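TbpB (Actinobacillus pleuropneumoniae, PDB 3HOL) probably binds host transferrin at the bacterial surface, as the lipoprotein component of the receptor through which the bacterium acquires iron. Local coordinates at residues 28-33 against 47-52; 301-306 against 321-326. One frame throughout, in Å; residues are numbered along the deposited sequence.

How the contacts relate
Contact 1 precedes contact 2 along the chain, and the two do not interleave. Their centres lie 19 Å apart and their nearest atoms about 6 Å apart, without touching. Contact 1 pairs the edge strand 50-52 with 29-33 in a five-stranded antiparallel sheet. Contact 2, in the C-lobe handle domain, brings together the turns of two β-hairpins, 299-308 and 315-332, which belong to different sheets. The chain just before strand 29-33 connects the two neighbourhoods: E25 and P26 lie next to both, with Y30 of contact 1 reaching the first and K306 of contact 2 reaching both. Two separate β-elements are thus bridged by an N-terminal loop.

Contact 1 (28-33 against 47-52); sequences LGYVVK and SDIEVI
This is an antiparallel β-ladder at the edge of a five-stranded sheet, in what is probably the N-lobe handle domain: outermost strand 50-52 pairs with 29-33, whose other side bonds to strand 101-107. V31 and E50 form a hydrogen-bonded pair, with V31 N 2.9 Å from E50 O and E50 N equally far from V31 O. Farther along, I52 N reaches G29 O at 2.8 Å, but stands 59° out of the carbonyl plane, and the return bond from G29 N to I52 O is weak. Water 1 reinforces this end by joining L28 N to I52 O.

Glycine suits position 29 because I52 takes the room beside it, its CB 3.6 Å from G29 C. With CG1 anti to its carbonyl carbon (chi1 -65°), I52 runs along the neighbouring strand and meets V31 CG1 through its own CG1 at 3.9 Å. V31 and E50 lie side by side on this same face; the aliphatic part of E50 lines V31, while its OE1 is held by Y62. P61 covers V31 and I52.

Y30 occupies the other face. Its ring slants past I49, CD1 lying 3.8 Å from I49 CG2, and its CE1 comes near V51 CB. E25 O takes the hydrogen bond of Y30 OH, and K249 makes a cation-pi contact with the ring. V32 and I49, both branched and apolar, pack together against F258 of strand 257-265. Beyond the ladder, water replaces direct pairing: water 2 donates to K33 O and S47 O, water 3 links K33 N with D48 O, and water 4 accepts from K33 NZ while donating to D48 OD2, 2.8 Å away.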
loop_
_atom_site.group_PDB
_atom_site.type_symbol
_atom_site.label_atom_id
_atom_site.label_comp_id
_atom_site.label_asym_id
_atom_site.label_seq_id
_atom_site.Cartn_x
_atom_site.Cartn_y
_atom_site.Cartn_z
ATOM N N LEU A 28 -5.795 1.567 -3.793
ATOM C CA LEU A 28 -5.512 3.000 -3.881
ATOM C C LEU A 28 -6.787 3.772 -3.594
ATOM O O LEU A 28 -6.747 4.863 -3.010
ATOM C CB LEU A 28 -4.883 3.412 -5.228
ATOM C CG LEU A 28 -3.462 2.876 -5.471
ATOM C CD1 LEU A 28 -2.910 3.429 -6.798
ATOM C CD2 LEU A 28 -2.524 3.253 -4.316
ATOM N N GLY A 29 -7.915 3.225 -4.041
ATOM C CA GLY A 29 -9.193 3.921 -3.880
ATOM C C GLY A 29 -10.375 3.044 -4.254
ATOM O O GLY A 29 -10.191 1.892 -4.683
ATOM N N TYR A 30 -11.580 3.577 -4.023
ATOM C CA TYR A 30 -12.817 2.893 -4.392
ATOM C C TYR A 30 -13.841 3.885 -4.914
ATOM O O TYR A 30 -13.874 5.044 -4.457
ATOM C CB TYR A 30 -13.421 2.213 -3.164
ATOM C CG TYR A 30 -12.675 0.950 -2.755
ATOM C CD1 TYR A 30 -12.879 -0.250 -3.434
ATOM C CD2 TYR A 30 -11.737 0.970 -1.705
ATOM C CE1 TYR A 30 -12.210 -1.426 -3.077
ATOM C CE2 TYR A 30 -11.060 -0.226 -1.329
ATOM C CZ TYR A 30 -11.287 -1.392 -2.030
ATOM O OH TYR A 30 -10.636 -2.553 -1.667
ATOM N N VAL A 31 -14.764 3.393 -5.744
ATOM C CA VAL A 31 -15.825 4.256 -6.294
ATOM C C VAL A 31 -17.133 3.471 -6.415
ATOM O O VAL A 31 -17.111 2.288 -6.726
ATOM C CB VAL A 31 -15.408 4.871 -7.676
ATOM C CG1 VAL A 31 -14.976 3.794 -8.649
ATOM C CG2 VAL A 31 -16.553 5.766 -8.290
ATOM N N VAL A 32 -18.259 4.110 -6.124
ATOM C CA VAL A 32 -19.540 3.461 -6.278
ATOM C C VAL A 32 -20.514 4.347 -7.041
ATOM O O VAL A 32 -20.462 5.591 -6.940
ATOM C CB VAL A 32 -20.147 3.021 -4.914
ATOM C CG1 VAL A 32 -20.789 4.184 -4.126
ATOM C CG2 VAL A 32 -21.179 1.914 -5.130
ATOM N N LYS A 33 -21.388 3.687 -7.811
ATOM C CA LYS A 33 -22.537 4.340 -8.456
ATOM C C LYS A 33 -23.664 4.659 -7.471
ATOM O O LYS A 33 -23.986 3.860 -6.554
ATOM C CB LYS A 33 -23.065 3.458 -9.568
ATOM C CG LYS A 33 -24.054 4.160 -10.458
ATOM C CD LYS A 33 -24.350 3.366 -11.765
ATOM C CE LYS A 33 -24.588 1.889 -11.512
ATOM N NZ LYS A 33 -25.363 1.623 -10.271
ATOM N N SER A 47 -24.277 -1.243 -4.025
ATOM C CA SER A 47 -23.695 -2.478 -4.547
ATOM C C SER A 47 -22.684 -2.121 -5.614
ATOM O O SER A 47 -22.624 -0.972 -6.074
ATOM C CB SER A 47 -24.792 -3.388 -5.143
ATOM O OG SER A 47 -25.162 -2.856 -6.396
ATOM N N ASP A 48 -21.887 -3.109 -6.014
ATOM C CA ASP A 48 -20.951 -2.976 -7.128
ATOM C C ASP A 48 -19.897 -1.919 -6.847
ATOM O O ASP A 48 -19.576 -1.128 -7.707
ATOM C CB ASP A 48 -21.664 -2.630 -8.448
ATOM C CG ASP A 48 -22.556 -3.741 -8.934
ATOM O OD1 ASP A 48 -22.181 -4.920 -8.742
ATOM O OD2 ASP A 48 -23.630 -3.437 -9.509
ATOM N N ILE A 49 -19.355 -1.925 -5.644
ATOM C CA ILE A 49 -18.239 -1.029 -5.323
ATOM C C ILE A 49 -17.012 -1.436 -6.164
ATOM O O ILE A 49 -16.707 -2.629 -6.266
ATOM C CB ILE A 49 -17.916 -1.086 -3.837
ATOM C CG1 ILE A 49 -19.148 -0.623 -3.018
ATOM C CG2 ILE A 49 -16.723 -0.201 -3.565
ATOM C CD1 ILE A 49 -19.135 -1.039 -1.558
ATOM N N GLU A 50 -16.322 -0.472 -6.769
ATOM C CA GLU A 50 -15.266 -0.804 -7.718
ATOM C C GLU A 50 -13.948 -0.279 -7.225
ATOM O O GLU A 50 -13.865 0.846 -6.677
ATOM C CB GLU A 50 -15.512 -0.134 -9.060
ATOM C CG GLU A 50 -16.843 -0.380 -9.701
ATOM C CD GLU A 50 -16.911 0.267 -11.086
ATOM O OE1 GLU A 50 -16.339 1.368 -11.273
ATOM O OE2 GLU A 50 -17.512 -0.349 -11.996
ATOM N N VAL A 51 -12.905 -1.070 -7.418
ATOM C CA VAL A 51 -11.559 -0.642 -7.033
ATOM C C VAL A 51 -11.040 0.436 -7.981
ATOM O O VAL A 51 -11.284 0.398 -9.163
ATOM C CB VAL A 51 -10.550 -1.853 -6.925
ATOM C CG1 VAL A 51 -10.626 -2.766 -8.109
ATOM C CG2 VAL A 51 -9.133 -1.373 -6.803
ATOM N N ILE A 52 -10.317 1.408 -7.445
ATOM C CA ILE A 52 -9.570 2.343 -8.264
ATOM C C ILE A 52 -8.073 1.974 -8.266
ATOM O O ILE A 52 -7.480 1.777 -7.186
ATOM C CB ILE A 52 -9.720 3.783 -7.709
ATOM C CG1 ILE A 52 -11.177 4.232 -7.835
ATOM C CG2 ILE A 52 -8.828 4.750 -8.483
ATOM C CD1 ILE A 52 -11.495 5.647 -7.283
HETATM O O HOH W 1 -5.677 -0.082 -6.159
HETATM O O HOH W 2 -24.427 1.211 -6.152
HETATM O O HOH W 3 -20.736 1.064 -8.865
HETATM O O HOH W 4 -24.930 -1.074 -10.253
#

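Contact 2 (301-306 against 321-326); sequences IIDGKK and EINGKT
Two hairpin turns of the C-lobe handle domain meet here through side-chain packing, with no hydrogen bond between them. I322 carries the contact. Its CB points toward the other turn, and CG2, anti to the backbone N, rests against the carbonyl oxygens of I302 and D303 while CD1 reaches I302 CB at 3.7 Å. The I302 and I322 side chains cross at about a right angle, and L344 of strand 339-346 also packs on I302, so a branched apolar residue fits each of these buried positions.

K305 borders the isoleucine with its methylenes: its CB lies 3.8 Å from I322 CG2, and its CD passes I322 CG1 before CE comes within 3.7 Å of E321 O. A lysine serves well here, since its aliphatic stem packs while its ammonium end leads away. On the exposed flank D303 OD2 comes 3.5 Å from N323 ND2, at an angle too poor for a hydrogen bond, with carboxylate and amide planes turned 50° apart.

Each loop is closed by a pair of backbone bonds, I302 with K305 and I322 with K325. D303-G304 and N323-G324 fill the two central positions, all with positive phi, which asparagine, aspartate and above all glycine tolerate: the signature of tight two-residue β-hairpins with type I' turns.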
loop_
_atom_site.group_PDB
_atom_site.type_symbol
_atom_site.label_atom_id
_atom_site.label_comp_id
_atom_site.label_asym_id
_atom_site.label_seq_id
_atom_site.Cartn_x
_atom_site.Cartn_y
_atom_site.Cartn_z
ATOM N N ILE A 301 2.435 -5.379 -6.395
ATOM C CA ILE A 301 1.521 -4.667 -7.280
ATOM C C ILE A 301 2.275 -4.170 -8.499
ATOM O O ILE A 301 3.131 -3.304 -8.395
ATOM C CB ILE A 301 0.775 -3.478 -6.530
ATOM C CG1 ILE A 301 0.128 -3.991 -5.217
ATOM C CG2 ILE A 301 -0.269 -2.803 -7.440
ATOM C CD1 ILE A 301 -0.778 -2.962 -4.465
ATOM N N ILE A 302 1.929 -4.698 -9.672
ATOM C CA ILE A 302 2.596 -4.285 -10.919
ATOM C C ILE A 302 1.611 -3.613 -11.846
ATOM O O ILE A 302 0.578 -4.205 -12.206
ATOM C CB ILE A 302 3.282 -5.477 -11.681
ATOM C CG1 ILE A 302 4.262 -6.240 -10.777
ATOM C CG2 ILE A 302 3.965 -4.971 -13.025
ATOM C CD1 ILE A 302 5.357 -5.382 -10.134
ATOM N N ASP A 303 1.944 -2.378 -12.233
ATOM C CA ASP A 303 1.104 -1.557 -13.097
ATOM C C ASP A 303 -0.363 -1.684 -12.681
ATOM O O ASP A 303 -1.246 -1.935 -13.522
ATOM C CB ASP A 303 1.321 -1.933 -14.578
ATOM C CG ASP A 303 0.510 -1.076 -15.525
ATOM O OD1 ASP A 303 0.295 0.127 -15.226
ATOM O OD2 ASP A 303 0.080 -1.614 -16.571
ATOM N N GLY A 304 -0.599 -1.548 -11.375
ATOM C CA GLY A 304 -1.948 -1.531 -10.814
ATOM C C GLY A 304 -2.506 -2.878 -10.395
ATOM O O GLY A 304 -3.438 -2.932 -9.587
ATOM N N LYS A 305 -1.947 -3.971 -10.920
ATOM C CA LYS A 305 -2.492 -5.323 -10.654
ATOM C C LYS A 305 -1.735 -6.079 -9.536
ATOM O O LYS A 305 -0.495 -6.108 -9.515
ATOM C CB LYS A 305 -2.521 -6.145 -11.951
ATOM C CG LYS A 305 -3.135 -7.583 -11.846
ATOM C CD LYS A 305 -3.556 -8.109 -13.242
ATOM C CE LYS A 305 -4.022 -9.571 -13.234
ATOM N NZ LYS A 305 -5.341 -9.807 -12.556
ATOM N N LYS A 306 -2.496 -6.684 -8.625
ATOM C CA LYS A 306 -1.956 -7.415 -7.491
ATOM C C LYS A 306 -1.474 -8.812 -7.895
ATOM O O LYS A 306 -2.241 -9.587 -8.481
ATOM C CB LYS A 306 -3.012 -7.543 -6.381
ATOM C CG LYS A 306 -3.215 -6.266 -5.536
ATOM C CD LYS A 306 -4.360 -6.384 -4.529
ATOM C CE LYS A 306 -4.466 -5.094 -3.673
ATOM N NZ LYS A 306 -5.482 -5.205 -2.577
ATOM N N GLU A 321 -0.769 -11.452 -17.019
ATOM C CA GLU A 321 -1.086 -10.468 -18.058
ATOM C C GLU A 321 -1.624 -9.218 -17.411
ATOM O O GLU A 321 -2.576 -9.276 -16.627
ATOM C CB GLU A 321 -2.124 -10.992 -19.065
ATOM C CG GLU A 321 -1.543 -11.404 -20.409
ATOM C CD GLU A 321 -0.856 -12.751 -20.338
ATOM O OE1 GLU A 321 -0.207 -13.150 -21.327
ATOM O OE2 GLU A 321 -0.953 -13.422 -19.285
ATOM N N ILE A 322 -0.988 -8.096 -17.726
ATOM C CA ILE A 322 -1.364 -6.802 -17.156
ATOM C C ILE A 322 -1.354 -5.767 -18.262
ATOM O O ILE A 322 -0.288 -5.417 -18.781
ATOM C CB ILE A 322 -0.410 -6.344 -16.001
ATOM C CG1 ILE A 322 -0.094 -7.503 -15.036
ATOM C CG2 ILE A 322 -1.018 -5.156 -15.269
ATOM C CD1 ILE A 322 0.905 -7.165 -13.908
ATOM N N ASN A 323 -2.546 -5.285 -18.617
ATOM C CA ASN A 323 -2.702 -4.243 -19.642
ATOM C C ASN A 323 -2.012 -4.640 -20.970
ATOM O O ASN A 323 -1.299 -3.831 -21.592
ATOM C CB ASN A 323 -2.208 -2.868 -19.130
ATOM C CG ASN A 323 -3.078 -2.294 -17.987
ATOM O OD1 ASN A 323 -3.698 -1.240 -18.137
ATOM N ND2 ASN A 323 -3.102 -2.971 -16.847
ATOM N N GLY A 324 -2.218 -5.899 -21.367
ATOM C CA GLY A 324 -1.677 -6.454 -22.615
ATOM C C GLY A 324 -0.166 -6.634 -22.662
ATOM O O GLY A 324 0.424 -6.642 -23.737
ATOM N N LYS A 325 0.466 -6.753 -21.498
ATOM C CA LYS A 325 1.890 -7.101 -21.399
ATOM C C LYS A 325 1.982 -8.333 -20.528
ATOM O O LYS A 325 1.197 -8.495 -19.602
ATOM C CB LYS A 325 2.711 -5.967 -20.779
ATOM C CG LYS A 325 2.439 -4.599 -21.397
ATOM C CD LYS A 325 3.616 -3.655 -21.236
ATOM C CE LYS A 325 3.291 -2.296 -21.839
ATOM N NZ LYS A 325 4.493 -1.678 -22.459
ATOM N N THR A 326 2.907 -9.231 -20.843
ATOM C CA THR A 326 2.992 -10.461 -20.067
ATOM C C THR A 326 4.184 -10.364 -19.108
ATOM O O THR A 326 5.364 -10.436 -19.507
ATOM C CB THR A 326 3.055 -11.711 -20.942
ATOM O OG1 THR A 326 4.373 -11.835 -21.459
ATOM C CG2 THR A 326 2.107 -11.585 -22.107
#